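Local coordinates for cytosol aminopeptidase (Staphylococcus aureus subsp. aureus, PDB 3KZW), which probably removes amino acids, leucine among them, from the N-terminal ends of peptides as a metal-dependent hydrolase, at residues Glu245-Leu250 / Leu372-Phe377; Ala353-Thr358 / Thr470-Gln475; Glu367-Leu372 / Leu463-Phe468. One frame throughout, in Å; residues are numbered along the deposited sequence.

Interaction 1 (Glu245-Leu250 / Leu372-Phe377); sequences EGFGLL and LADAVF
Phe247 meets Asp374 through its ring and through its backbone. It follows Gly246, whose positive phi closes a Schellman motif on the preceding helix, and it sits at the centre of an inverse gamma turn and at the N-cap position of helix 248-254. Ring atom CD2 of Phe247 lies 4.0 Å from Asp374 CB, which approaches the ring obliquely. The phenyl and carboxylate planes stand 87° apart. The same ring also packs on Leu354. Gly248 opens the helix, and its approach to the carboxylate has too poor an angle for a bond. At Leu249 the contact turns polar: its backbone N donates to Asp374 OD2 over 2.9 Å, a weak bond bent to 125° at the hydrogen. CG of Leu249 lies beside its own backbone N (chi1 -61°), which carries the branch obliquely over the carboxylate, CB and CG facing its oxygens, and CD1 comes 3.7 Å from Ala373 CB. Leu250 N then gives Asp374 OD2 the straighter bond, 3.1 Å long, reaching the oxygen from above the carboxylate plane. The side chain of Leu250 packs on Ala336 of strand 328-338.

One oxygen of a buried aspartate in helix 368-380 thus accepts one sound and one weak amide bond from the first turn of another helix, while OD1 takes the backbone N of Leu354. Amides engage both oxygens, which should restrict rotation of the carboxylate, and together with the adjacent helix N-terminus they would be expected to stabilise its negative charge inside the protein.

Interaction 2 (Ala353-Thr358 / Thr470-Gln475); sequences ALSGET and THFSGQ. With NA (sodium ion), chain R.
OE2 of Glu357 receives NE2 of His471 in a hydrogen bond of 2.9 Å. The N-H points almost straight at the oxygen (167°) and meets the syn lone pair of OE2, and the acceptor lies close to the imidazole plane. The planes of carboxylate and ring are 24° apart, and the carboxylate lies at the edge of the imidazole, the two side chains coming from opposite directions. The other oxygen is steadied from its own loop: Ser355 OG donates to Glu357 OE1 over 2.9 Å, on the anti lone pair. Ser355 OG in turn accepts from Glu357 N, forming an ST turn. The chi1 of Ser355, 71°, swings OG between backbone N and carbonyl carbon, where it can serve both groups. The same hydroxyl lies at the rim of the Phe472 ring, 3.4 Å from CE2, and CB of Ala353 approaches that ring atom too. Leu452 touches Glu357, His471 and Phe472, adding an apolar side to the cluster.

Beyond the histidine, the 470-475 segment curls round a sodium ion. Thr470 O and Gly474 O each bind it at 2.5 Å, and two waters complete the ligands found here. Ser473 OG bonds to Thr470 O and accepts from one of these waters, a second-shell role. Backbone carbonyls and waters around a monovalent cation, at the loop that follows helix 461-470, make this a main-chain sodium site, different from the carboxylate-rich metal centres expected for aminopeptidases of this family.

Interaction 3 (Glu367-Leu372 / Leu463-Phe468); sequences EGRLVL and LFAASF
Arg369 lies flat against Ala465, with the methyl CB 3.6 Å from CZ and centred over one face of the guanidinium. The contact joins two nearly parallel helices of the catalytic domain: the short segments 368-372 and 463-468 have axes 9.8 Å apart at closest approach and cross at -16°. The first of them carries the end of NTDAEGRL, the signature of the cytosol aminopeptidase family. CG of Arg369 stands between its backbone N and carbonyl carbon (chi1 63°), and a bend at chi3 lays the guanidinium over the Ala465 methyl.

Two phenyl rings complete the setting, each crossed by the arginine at about a right angle. Phe464 presents its edge, with CD1 3.5 Å from NH1. Its ring plane is turned 44° from the guanidinium, so this is neither a face-on cation-pi stack nor a coplanar pair. NH1 has a weak hydrogen bond to the carbonyl of Asn454 nearby, which gives the buried charge a polar partner. Phe468 meets the same side chain nearer its backbone: CB and CG of Arg369 lie to one side of the ring plane, near CD1, which is 3.7 Å from CB. Leu370 leaves its backbone facing away from helix 461-470, but CD2 still touches the same ring at CZ, 4.1 Å away. The carbonyl O of Arg369 lies at the edge of the Phe468 ring, in its plane, 3.5 Å from CE1.

How the interactions relate
Interactions 1 and 3 are buried and share helix 368-380, with Leu372 common to their segments, whereas interaction 2 is only partly buried and joins two loops. Their chemistry follows: a carboxylate taking backbone amides in interaction 1, an arginine lying among apolar groups in interaction 3, and a histidine-carboxylate bond in interaction 2, in a segment that also binds sodium through its backbone. Helix 368-380 links them physically. The Asp374-Leu354 bond ties interaction 1 to interaction 2, as does Ala373 CB, which packs on Phe472 CE1, 3.5 Å away. Leu249 CB similarly meets Leu370 O. Helix 461-470 of interaction 3 runs directly into the sodium-binding loop of interaction 2.

Interaction 1 (Glu245-Leu250 / Leu372-Phe377)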
loop_
_atom_site.group_PDB
_atom_site.type_symbol
_atom_site.label_atom_id
_atom_site.label_comp_id
_atom_site.label_asym_id
_atom_site.label_seq_id
_atom_site.Cartn_x
_atom_site.Cartn_y
_atom_site.Cartn_z
ATOM N N GLU A 245 -21.204 5.173 37.869
ATOM C CA GLU A 245 -20.381 4.281 38.686
ATOM C C GLU A 245 -18.910 4.302 38.265
ATOM O O GLU A 245 -18.069 3.658 38.892
ATOM C CB GLU A 245 -20.938 2.854 38.671
ATOM C CG GLU A 245 -22.183 2.677 39.531
ATOM C CD GLU A 245 -22.666 1.237 39.612
ATOM O OE1 GLU A 245 -21.940 0.322 39.163
ATOM O OE2 GLU A 245 -23.779 1.022 40.136
ATOM N N GLY A 246 -18.611 5.039 37.198
ATOM C CA GLY A 246 -17.231 5.312 36.803
ATOM C C GLY A 246 -16.578 4.311 35.871
ATOM O O GLY A 246 -15.355 4.170 35.879
ATOM N N PHE A 247 -17.386 3.622 35.063
ATOM C CA PHE A 247 -16.876 2.706 34.038
ATOM C C PHE A 247 -16.400 3.496 32.818
ATOM O O PHE A 247 -16.950 3.366 31.723
ATOM C CB PHE A 247 -17.951 1.692 33.635
ATOM C CG PHE A 247 -18.170 0.601 34.643
ATOM C CD1 PHE A 247 -19.013 0.795 35.736
ATOM C CD2 PHE A 247 -17.545 -0.631 34.491
ATOM C CE1 PHE A 247 -19.225 -0.220 36.667
ATOM C CE2 PHE A 247 -17.746 -1.652 35.413
ATOM C CZ PHE A 247 -18.588 -1.446 36.505
ATOM N N GLY A 248 -15.363 4.305 33.025
ATOM C CA GLY A 248 -14.890 5.271 32.031
ATOM C C GLY A 248 -14.429 4.707 30.703
ATOM O O GLY A 248 -14.715 5.287 29.653
ATOM N N LEU A 249 -13.717 3.582 30.744
ATOM C CA LEU A 249 -13.186 2.960 29.534
ATOM C C LEU A 249 -14.282 2.307 28.696
ATOM O O LEU A 249 -14.291 2.443 27.473
ATOM C CB LEU A 249 -12.087 1.949 29.871
ATOM C CG LEU A 249 -10.830 2.448 30.596
ATOM C CD1 LEU A 249 -9.840 1.313 30.766
ATOM C CD2 LEU A 249 -10.174 3.616 29.874
ATOM N N LEU A 250 -15.205 1.610 29.359
ATOM C CA LEU A 250 -16.354 1.003 28.687
ATOM C C LEU A 250 -17.256 2.072 28.067
ATOM O O LEU A 250 -17.799 1.878 26.977
ATOM C CB LEU A 250 -17.143 0.111 29.657
ATOM C CG LEU A 250 -18.421 -0.600 29.187
ATOM C CD1 LEU A 250 -18.197 -1.448 27.935
ATOM C CD2 LEU A 250 -18.989 -1.450 30.309
ATOM N N LEU A 372 -12.105 -4.729 28.738
ATOM C CA LEU A 372 -11.672 -5.800 29.630
ATOM C C LEU A 372 -11.088 -5.232 30.914
ATOM O O LEU A 372 -11.310 -5.778 31.993
ATOM C CB LEU A 372 -10.645 -6.706 28.946
ATOM C CG LEU A 372 -11.137 -7.707 27.896
ATOM C CD1 LEU A 372 -9.968 -8.216 27.073
ATOM C CD2 LEU A 372 -11.901 -8.870 28.530
ATOM N N ALA A 373 -10.350 -4.131 30.788
ATOM C CA ALA A 373 -9.733 -3.462 31.932
ATOM C C ALA A 373 -10.761 -3.077 32.998
ATOM O O ALA A 373 -10.557 -3.344 34.185
ATOM C CB ALA A 373 -8.960 -2.242 31.470
ATOM N N ASP A 374 -11.860 -2.457 32.565
ATOM C CA ASP A 374 -12.944 -2.071 33.467
ATOM C C ASP A 374 -13.653 -3.294 34.039
ATOM O O ASP A 374 -14.024 -3.312 35.214
ATOM C CB ASP A 374 -13.948 -1.156 32.754
ATOM C CG ASP A 374 -13.557 0.322 32.815
ATOM O OD1 ASP A 374 -12.532 0.667 33.444
ATOM O OD2 ASP A 374 -14.290 1.148 32.234
ATOM N N ALA A 375 -13.824 -4.317 33.206
ATOM C CA ALA A 375 -14.499 -5.544 33.611
ATOM C C ALA A 375 -13.665 -6.365 34.600
ATOM O O ALA A 375 -14.205 -6.916 35.562
ATOM C CB ALA A 375 -14.866 -6.374 32.390
ATOM N N VAL A 376 -12.356 -6.437 34.359
ATOM C CA VAL A 376 -11.438 -7.174 35.232
ATOM C C VAL A 376 -11.369 -6.527 36.616
ATOM O O VAL A 376 -11.434 -7.222 37.635
ATOM C CB VAL A 376 -10.019 -7.325 34.606
ATOM C CG1 VAL A 376 -8.991 -7.730 35.651
ATOM C CG2 VAL A 376 -10.041 -8.345 33.477
ATOM N N PHE A 377 -11.256 -5.199 36.646
ATOM C CA PHE A 377 -11.223 -4.460 37.907
ATOM C C PHE A 377 -12.514 -4.657 38.698
ATOM O O PHE A 377 -12.482 -4.825 39.918
ATOM C CB PHE A 377 -10.951 -2.969 37.675
ATOM C CG PHE A 377 -10.671 -2.204 38.938
ATOM C CD1 PHE A 377 -9.401 -2.222 39.512
ATOM C CD2 PHE A 377 -11.677 -1.474 39.562
ATOM C CE1 PHE A 377 -9.137 -1.523 40.692
ATOM C CE2 PHE A 377 -11.421 -0.771 40.745
ATOM C CZ PHE A 377 -10.149 -0.795 41.308
#

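Interaction 2 (Ala353-Thr358 / Thr470-Gln475)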
loop_
_atom_site.group_PDB
_atom_site.type_symbol
_atom_site.label_atom_id
_atom_site.label_comp_id
_atom_site.label_asym_id
_atom_site.label_seq_id
_atom_site.Cartn_x
_atom_site.Cartn_y
_atom_site.Cartn_z
ATOM N N ALA A 353 -10.209 5.302 34.027
ATOM C CA ALA A 353 -10.682 3.931 34.183
ATOM C C ALA A 353 -11.466 3.750 35.486
ATOM O O ALA A 353 -11.481 4.644 36.340
ATOM C CB ALA A 353 -9.503 2.972 34.135
ATOM N N LEU A 354 -12.116 2.595 35.634
ATOM C CA LEU A 354 -12.812 2.253 36.874
ATOM C C LEU A 354 -11.826 2.178 38.041
ATOM O O LEU A 354 -12.188 2.459 39.184
ATOM C CB LEU A 354 -13.571 0.931 36.724
ATOM C CG LEU A 354 -14.521 0.505 37.850
ATOM C CD1 LEU A 354 -15.773 1.372 37.881
ATOM C CD2 LEU A 354 -14.891 -0.964 37.709
ATOM N N SER A 355 -10.582 1.811 37.737
ATOM C CA SER A 355 -9.515 1.743 38.732
ATOM C C SER A 355 -9.126 3.121 39.270
ATOM O O SER A 355 -8.529 3.226 40.344
ATOM C CB SER A 355 -8.283 1.047 38.149
ATOM O OG SER A 355 -7.641 1.859 37.181
ATOM N N GLY A 356 -9.464 4.167 38.518
ATOM C CA GLY A 356 -9.100 5.536 38.875
ATOM C C GLY A 356 -7.880 6.023 38.118
ATOM O O GLY A 356 -7.536 7.203 38.174
ATOM N N GLU A 357 -7.225 5.102 37.415
ATOM C CA GLU A 357 -6.053 5.416 36.600
ATOM C C GLU A 357 -6.460 6.076 35.288
ATOM O O GLU A 357 -7.530 5.790 34.742
ATOM C CB GLU A 357 -5.253 4.144 36.311
ATOM C CG GLU A 357 -4.584 3.536 37.531
ATOM C CD GLU A 357 -4.029 2.150 37.264
ATOM O OE1 GLU A 357 -4.834 1.228 36.990
ATOM O OE2 GLU A 357 -2.789 1.984 37.340
ATOM N N THR A 358 -5.600 6.958 34.785
ATOM C CA THR A 358 -5.830 7.618 33.501
ATOM C C THR A 358 -5.205 6.832 32.353
ATOM O O THR A 358 -4.081 6.339 32.463
ATOM C CB THR A 358 -5.284 9.060 33.485
ATOM O OG1 THR A 358 -3.912 9.058 33.893
ATOM C CG2 THR A 358 -6.091 9.953 34.418
ATOM N N THR A 470 -4.020 -7.661 32.264
ATOM C CA THR A 470 -3.663 -8.310 33.534
ATOM C C THR A 470 -3.200 -7.332 34.609
ATOM O O THR A 470 -3.065 -7.705 35.778
ATOM C CB THR A 470 -2.593 -9.406 33.351
ATOM O OG1 THR A 470 -1.458 -8.860 32.669
ATOM C CG2 THR A 470 -3.154 -10.580 32.552
ATOM N N HIS A 471 -2.952 -6.085 34.209
ATOM C CA HIS A 471 -2.573 -5.019 35.137
ATOM C C HIS A 471 -3.691 -4.725 36.132
ATOM O O HIS A 471 -3.430 -4.419 37.290
ATOM C CB HIS A 471 -2.214 -3.751 34.359
ATOM C CG HIS A 471 -2.002 -2.541 35.221
ATOM N ND1 HIS A 471 -0.813 -2.287 35.872
ATOM C CD2 HIS A 471 -2.823 -1.506 35.523
ATOM C CE1 HIS A 471 -0.915 -1.154 36.544
ATOM N NE2 HIS A 471 -2.124 -0.660 36.349
ATOM N N PHE A 472 -4.932 -4.846 35.671
ATOM C CA PHE A 472 -6.099 -4.411 36.437
ATOM C C PHE A 472 -6.600 -5.426 37.472
ATOM O O PHE A 472 -7.547 -5.151 38.219
ATOM C CB PHE A 472 -7.218 -3.987 35.482
ATOM C CG PHE A 472 -6.931 -2.700 34.761
ATOM C CD1 PHE A 472 -6.149 -2.692 33.610
ATOM C CD2 PHE A 472 -7.429 -1.492 35.244
ATOM C CE1 PHE A 472 -5.872 -1.501 32.943
ATOM C CE2 PHE A 472 -7.160 -0.296 34.584
ATOM C CZ PHE A 472 -6.381 -0.299 33.430
ATOM N N SER A 473 -5.951 -6.586 37.524
ATOM C CA SER A 473 -6.300 -7.617 38.496
ATOM C C SER A 473 -5.468 -7.505 39.776
ATOM O O SER A 473 -5.758 -8.175 40.775
ATOM C CB SER A 473 -6.131 -9.007 37.883
ATOM O OG SER A 473 -4.805 -9.199 37.424
ATOM N N GLY A 474 -4.442 -6.655 39.743
ATOM C CA GLY A 474 -3.521 -6.515 40.863
ATOM C C GLY A 474 -2.669 -7.761 41.003
ATOM O O GLY A 474 -2.026 -8.188 40.041
ATOM N N GLN A 475 -2.678 -8.353 42.194
ATOM C CA GLN A 475 -1.910 -9.568 42.461
ATOM C C GLN A 475 -2.764 -10.836 42.387
ATOM O O GLN A 475 -2.257 -11.943 42.583
ATOM C CB GLN A 475 -1.192 -9.471 43.812
ATOM C CG GLN A 475 -0.127 -8.377 43.881
ATOM C CD GLN A 475 0.956 -8.536 42.820
ATOM O OE1 GLN A 475 1.789 -9.444 42.897
ATOM N NE2 GLN A 475 0.951 -7.648 41.825
HETATM NA NA NA R . -1.623 -8.534 37.578
HETATM O O HOH W 1 -2.653 -10.425 38.393
HETATM O O HOH W 2 -0.309 -6.544 37.755
#

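Interaction 3 (Glu367-Leu372 / Leu463-Phe468)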
loop_
_atom_site.group_PDB
_atom_site.type_symbol
_atom_site.label_atom_id
_atom_site.label_comp_id
_atom_site.label_asym_id
_atom_site.label_seq_id
_atom_site.Cartn_x
_atom_site.Cartn_y
_atom_site.Cartn_z
ATOM N N GLU A 367 -9.686 -1.596 21.235
ATOM C CA GLU A 367 -10.837 -1.336 22.102
ATOM C C GLU A 367 -11.077 -2.455 23.121
ATOM O O GLU A 367 -11.621 -2.213 24.202
ATOM C CB GLU A 367 -12.101 -1.077 21.261
ATOM C CG GLU A 367 -12.873 -2.320 20.778
ATOM C CD GLU A 367 -12.120 -3.176 19.755
ATOM O OE1 GLU A 367 -11.335 -2.635 18.946
ATOM O OE2 GLU A 367 -12.336 -4.408 19.749
ATOM N N GLY A 368 -10.658 -3.669 22.769
ATOM C CA GLY A 368 -10.906 -4.849 23.589
ATOM C C GLY A 368 -10.258 -4.771 24.953
ATOM O O GLY A 368 -10.909 -5.015 25.968
ATOM N N ARG A 369 -8.975 -4.423 24.976
ATOM C CA ARG A 369 -8.223 -4.301 26.224
ATOM C C ARG A 369 -8.795 -3.222 27.148
ATOM O O ARG A 369 -8.651 -3.302 28.369
ATOM C CB ARG A 369 -6.735 -4.049 25.941
ATOM C CG ARG A 369 -6.428 -2.744 25.212
ATOM C CD ARG A 369 -5.050 -2.768 24.578
ATOM N NE ARG A 369 -5.027 -3.544 23.338
ATOM C CZ ARG A 369 -3.968 -3.671 22.543
ATOM N NH1 ARG A 369 -2.820 -3.076 22.843
ATOM N NH2 ARG A 369 -4.054 -4.399 21.439
ATOM N N LEU A 370 -9.451 -2.224 26.558
ATOM C CA LEU A 370 -10.064 -1.138 27.320
ATOM C C LEU A 370 -11.299 -1.607 28.085
ATOM O O LEU A 370 -11.418 -1.346 29.282
ATOM C CB LEU A 370 -10.414 0.044 26.410
ATOM C CG LEU A 370 -9.258 0.808 25.753
ATOM C CD1 LEU A 370 -9.787 1.743 24.680
ATOM C CD2 LEU A 370 -8.424 1.580 26.775
ATOM N N VAL A 371 -12.205 -2.302 27.400
ATOM C CA VAL A 371 -13.422 -2.798 28.044
ATOM C C VAL A 371 -13.131 -3.929 29.033
ATOM O O VAL A 371 -13.818 -4.061 30.046
ATOM C CB VAL A 371 -14.530 -3.209 27.029
ATOM C CG1 VAL A 371 -14.906 -2.030 26.138
ATOM C CG2 VAL A 371 -14.122 -4.418 26.191
ATOM N N LEU A 372 -12.105 -4.729 28.738
ATOM C CA LEU A 372 -11.672 -5.800 29.630
ATOM C C LEU A 372 -11.088 -5.232 30.914
ATOM O O LEU A 372 -11.310 -5.778 31.993
ATOM C CB LEU A 372 -10.645 -6.706 28.946
ATOM C CG LEU A 372 -11.137 -7.707 27.896
ATOM C CD1 LEU A 372 -9.968 -8.216 27.073
ATOM C CD2 LEU A 372 -11.901 -8.870 28.530
ATOM N N LEU A 463 1.611 -9.480 23.507
ATOM C CA LEU A 463 2.163 -9.475 24.860
ATOM C C LEU A 463 1.809 -8.171 25.577
ATOM O O LEU A 463 1.492 -8.174 26.769
ATOM C CB LEU A 463 3.686 -9.677 24.841
ATOM C CG LEU A 463 4.363 -10.684 23.905
ATOM C CD1 LEU A 463 5.853 -10.685 24.174
ATOM C CD2 LEU A 463 3.801 -12.093 24.041
ATOM N N PHE A 464 1.861 -7.066 24.835
ATOM C CA PHE A 464 1.474 -5.753 25.347
ATOM C C PHE A 464 0.013 -5.739 25.799
ATOM O O PHE A 464 -0.293 -5.304 26.910
ATOM C CB PHE A 464 1.705 -4.672 24.283
ATOM C CG PHE A 464 1.400 -3.276 24.754
ATOM C CD1 PHE A 464 0.101 -2.787 24.734
ATOM C CD2 PHE A 464 2.415 -2.449 25.215
ATOM C CE1 PHE A 464 -0.184 -1.501 25.172
ATOM C CE2 PHE A 464 2.139 -1.158 25.650
ATOM C CZ PHE A 464 0.837 -0.686 25.631
ATOM N N ALA A 465 -0.881 -6.212 24.929
ATOM C CA ALA A 465 -2.308 -6.280 25.234
ATOM C C ALA A 465 -2.583 -7.083 26.507
ATOM O O ALA A 465 -3.390 -6.676 27.345
ATOM C CB ALA A 465 -3.066 -6.865 24.060
ATOM N N ALA A 466 -1.897 -8.218 26.643
ATOM C CA ALA A 466 -2.034 -9.083 27.810
ATOM C C ALA A 466 -1.574 -8.372 29.080
ATOM O O ALA A 466 -2.229 -8.456 30.120
ATOM C CB ALA A 466 -1.249 -10.366 27.604
ATOM N N SER A 467 -0.448 -7.669 28.976
ATOM C CA SER A 467 0.093 -6.880 30.078
ATOM C C SER A 467 -0.885 -5.793 30.510
ATOM O O SER A 467 -1.043 -5.530 31.701
ATOM C CB SER A 467 1.425 -6.247 29.673
ATOM O OG SER A 467 1.977 -5.490 30.736
ATOM N N PHE A 468 -1.542 -5.174 29.533
ATOM C CA PHE A 468 -2.520 -4.123 29.795
ATOM C C PHE A 468 -3.730 -4.656 30.562
ATOM O O PHE A 468 -4.148 -4.060 31.555
ATOM C CB PHE A 468 -2.962 -3.460 28.489
ATOM C CG PHE A 468 -3.790 -2.221 28.684
ATOM C CD1 PHE A 468 -5.173 -2.303 28.808
ATOM C CD2 PHE A 468 -3.190 -0.969 28.733
ATOM C CE1 PHE A 468 -5.948 -1.157 28.986
ATOM C CE2 PHE A 468 -3.952 0.183 28.907
ATOM C CZ PHE A 468 -5.334 0.088 29.036
#